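Local coordinates for protein N-acetylmuramoyl-L-alanine amidase (Mycolicibacterium smegmatis, PDB 7AGM) that probably cleaves the amide bond between N-acetylmuramic acid and L-alanine in peptidoglycan as a zinc-dependent amidase, at residues 60-65 with 199-204. Sequence-based numbering, arbitrary orientation.
Sequences TLRVRA and EGRQKY
Arg62 lays its aliphatic chain over the backbone between Arg201 and Gln202, its CD lying 3.9 Å from Arg201 C, and brings its NH1 to the side-chain oxygen of Gln202. The chain runs extended from CG to NE, which carries the guanidinium across to the neighbouring helix. Gln202 meets it by a different route: CG is trans to the backbone N, and the bend at chi2 (66°) swings the amide back toward Arg62. NH1 of Arg62 then donates to OE1 of Gln202 at 2.9 Å, with an N-H...O angle of 161°. The acceptor lies in the guanidinium plane, and the donor sits in the carbonyl plane on a lone pair, so the bond is well directed although the two flat groups are turned 70° against each other. NE2, the other end of this amide, gives a hydrogen bond to a water that donates to Arg62 O, and another to Asp206. Gln202 therefore links its own helix to the side chain of Arg62 directly and to its backbone through the water.

Beside this, the two guanidinium groups come near each other, NH2 of Arg62 being 4.4 Å from NH2 of Arg201. A shared water accepts from both NH2 groups, at the edge of each, and Asp58 forms salt bridges with both NE atoms; this carboxylate probably offsets the like charges. Deeper in, Val63 and Thr60 rest on strand 10-15. The contact thus ties helix 52-69, which starts at the zinc ligand Glu52, to the C-terminal helix 198-219 by a partly exposed polar seam, a helix-helix pairing on one face of the central sheet of the Amidase_3 alpha/beta fold.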
loop_
_atom_site.group_PDB
_atom_site.type_symbol
_atom_site.label_atom_id
_atom_site.label_comp_id
_atom_site.label_asym_id
_atom_site.label_seq_id
_atom_site.Cartn_x
_atom_site.Cartn_y
_atom_site.Cartn_z
ATOM N N THR A 60 -1.923 3.007 -8.429
ATOM C CA THR A 60 -0.864 3.882 -7.933
ATOM C C THR A 60 -0.599 5.033 -8.899
ATOM O O THR A 60 -0.342 6.162 -8.462
ATOM C CB THR A 60 0.410 3.088 -7.626
ATOM O OG1 THR A 60 0.132 2.084 -6.632
ATOM C CG2 THR A 60 1.495 4.019 -7.080
ATOM N N LEU A 61 -0.700 4.782 -10.217
ATOM C CA LEU A 61 -0.537 5.866 -11.185
ATOM C C LEU A 61 -1.598 6.940 -10.980
ATOM O O LEU A 61 -1.321 8.139 -11.115
ATOM C CB LEU A 61 -0.625 5.310 -12.608
ATOM C CG LEU A 61 0.546 4.441 -13.068
ATOM C CD1 LEU A 61 0.308 3.938 -14.488
ATOM C CD2 LEU A 61 1.864 5.216 -12.984
ATOM N N ARG A 62 -2.825 6.524 -10.675
ATOM C CA ARG A 62 -3.894 7.477 -10.410
ATOM C C ARG A 62 -3.631 8.251 -9.128
ATOM O O ARG A 62 -3.842 9.469 -9.087
ATOM C CB ARG A 62 -5.230 6.744 -10.371
ATOM C CG ARG A 62 -5.595 6.161 -11.736
ATOM C CD ARG A 62 -6.757 5.182 -11.658
ATOM N NE ARG A 62 -6.972 4.500 -12.937
ATOM C CZ ARG A 62 -7.747 4.957 -13.915
ATOM N NH1 ARG A 62 -8.401 6.103 -13.774
ATOM N NH2 ARG A 62 -7.868 4.262 -15.038
ATOM N N VAL A 63 -3.149 7.569 -8.080
ATOM C CA VAL A 63 -2.767 8.261 -6.850
ATOM C C VAL A 63 -1.680 9.291 -7.138
ATOM O O VAL A 63 -1.757 10.441 -6.692
ATOM C CB VAL A 63 -2.317 7.251 -5.775
ATOM C CG1 VAL A 63 -1.649 7.971 -4.594
ATOM C CG2 VAL A 63 -3.501 6.401 -5.288
ATOM N N ARG A 64 -0.653 8.895 -7.898
ATOM C CA ARG A 64 0.450 9.811 -8.181
ATOM C C ARG A 64 -0.034 11.065 -8.896
ATOM O O ARG A 64 0.363 12.184 -8.550
ATOM C CB ARG A 64 1.540 9.129 -9.009
ATOM C CG ARG A 64 2.600 10.133 -9.421
ATOM C CD ARG A 64 3.770 9.499 -10.074
ATOM N NE ARG A 64 3.462 9.072 -11.426
ATOM C CZ ARG A 64 4.364 8.540 -12.237
ATOM N NH1 ARG A 64 5.614 8.387 -11.820
ATOM N NH2 ARG A 64 4.017 8.164 -13.457
ATOM N N ALA A 65 -0.867 10.895 -9.926
ATOM C CA ALA A 65 -1.374 12.047 -10.667
ATOM C C ALA A 65 -2.118 13.016 -9.754
ATOM O O ALA A 65 -1.941 14.236 -9.858
ATOM C CB ALA A 65 -2.288 11.575 -11.796
ATOM N N GLU A 199 -12.817 2.954 -13.532
ATOM C CA GLU A 199 -13.514 3.818 -12.587
ATOM C C GLU A 199 -13.394 3.290 -11.167
ATOM O O GLU A 199 -13.289 4.072 -10.218
ATOM C CB GLU A 199 -14.983 3.984 -12.984
ATOM C CG GLU A 199 -15.184 4.772 -14.268
ATOM C CD GLU A 199 -15.013 3.921 -15.515
ATOM O OE1 GLU A 199 -15.115 2.678 -15.411
ATOM O OE2 GLU A 199 -14.770 4.497 -16.596
ATOM N N GLY A 200 -13.400 1.966 -11.001
ATOM C CA GLY A 200 -13.164 1.400 -9.681
ATOM C C GLY A 200 -11.771 1.692 -9.162
ATOM O O GLY A 200 -11.595 2.012 -7.982
ATOM N N ARG A 201 -10.758 1.585 -10.030
ATOM C CA ARG A 201 -9.401 1.900 -9.597
ATOM C C ARG A 201 -9.270 3.380 -9.258
ATOM O O ARG A 201 -8.575 3.749 -8.301
ATOM C CB ARG A 201 -8.387 1.446 -10.654
ATOM C CG ARG A 201 -8.383 -0.077 -10.855
ATOM C CD ARG A 201 -7.211 -0.573 -11.684
ATOM N NE ARG A 201 -7.271 -0.077 -13.061
ATOM C CZ ARG A 201 -7.915 -0.673 -14.063
ATOM N NH1 ARG A 201 -8.574 -1.807 -13.863
ATOM N NH2 ARG A 201 -7.893 -0.132 -15.280
ATOM N N GLN A 202 -9.963 4.243 -10.000
ATOM C CA GLN A 202 -9.991 5.659 -9.646
ATOM C C GLN A 202 -10.672 5.876 -8.299
ATOM O O GLN A 202 -10.257 6.743 -7.521
ATOM C CB GLN A 202 -10.699 6.464 -10.738
ATOM C CG GLN A 202 -10.560 7.971 -10.567
ATOM C CD GLN A 202 -9.128 8.441 -10.731
ATOM O OE1 GLN A 202 -8.440 8.051 -11.677
ATOM N NE2 GLN A 202 -8.666 9.279 -9.803
ATOM N N LYS A 203 -11.716 5.092 -8.012
ATOM C CA LYS A 203 -12.414 5.177 -6.731
ATOM C C LYS A 203 -11.469 4.854 -5.580
ATOM O O LYS A 203 -11.393 5.597 -4.591
ATOM C CB LYS A 203 -13.603 4.210 -6.762
ATOM C CG LYS A 203 -14.450 4.112 -5.497
ATOM C CD LYS A 203 -15.366 2.884 -5.586
ATOM C CE LYS A 203 -16.244 2.708 -4.360
ATOM N NZ LYS A 203 -17.150 3.872 -4.178
ATOM N N TYR A 204 -10.724 3.752 -5.699
ATOM C CA TYR A 204 -9.724 3.436 -4.683
ATOM C C TYR A 204 -8.671 4.533 -4.584
ATOM O O TYR A 204 -8.273 4.932 -3.483
ATOM C CB TYR A 204 -9.048 2.102 -5.001
ATOM C CG TYR A 204 -9.898 0.874 -4.755
ATOM C CD1 TYR A 204 -10.353 0.556 -3.473
ATOM C CD2 TYR A 204 -10.224 0.015 -5.799
ATOM C CE1 TYR A 204 -11.122 -0.580 -3.245
ATOM C CE2 TYR A 204 -10.980 -1.111 -5.589
ATOM C CZ TYR A 204 -11.438 -1.410 -4.315
ATOM O OH TYR A 204 -12.188 -2.554 -4.128
HETATM O O HOH W 1 -5.988 10.713 -10.315
HETATM O O HOH W 2 -6.478 2.134 -16.583
#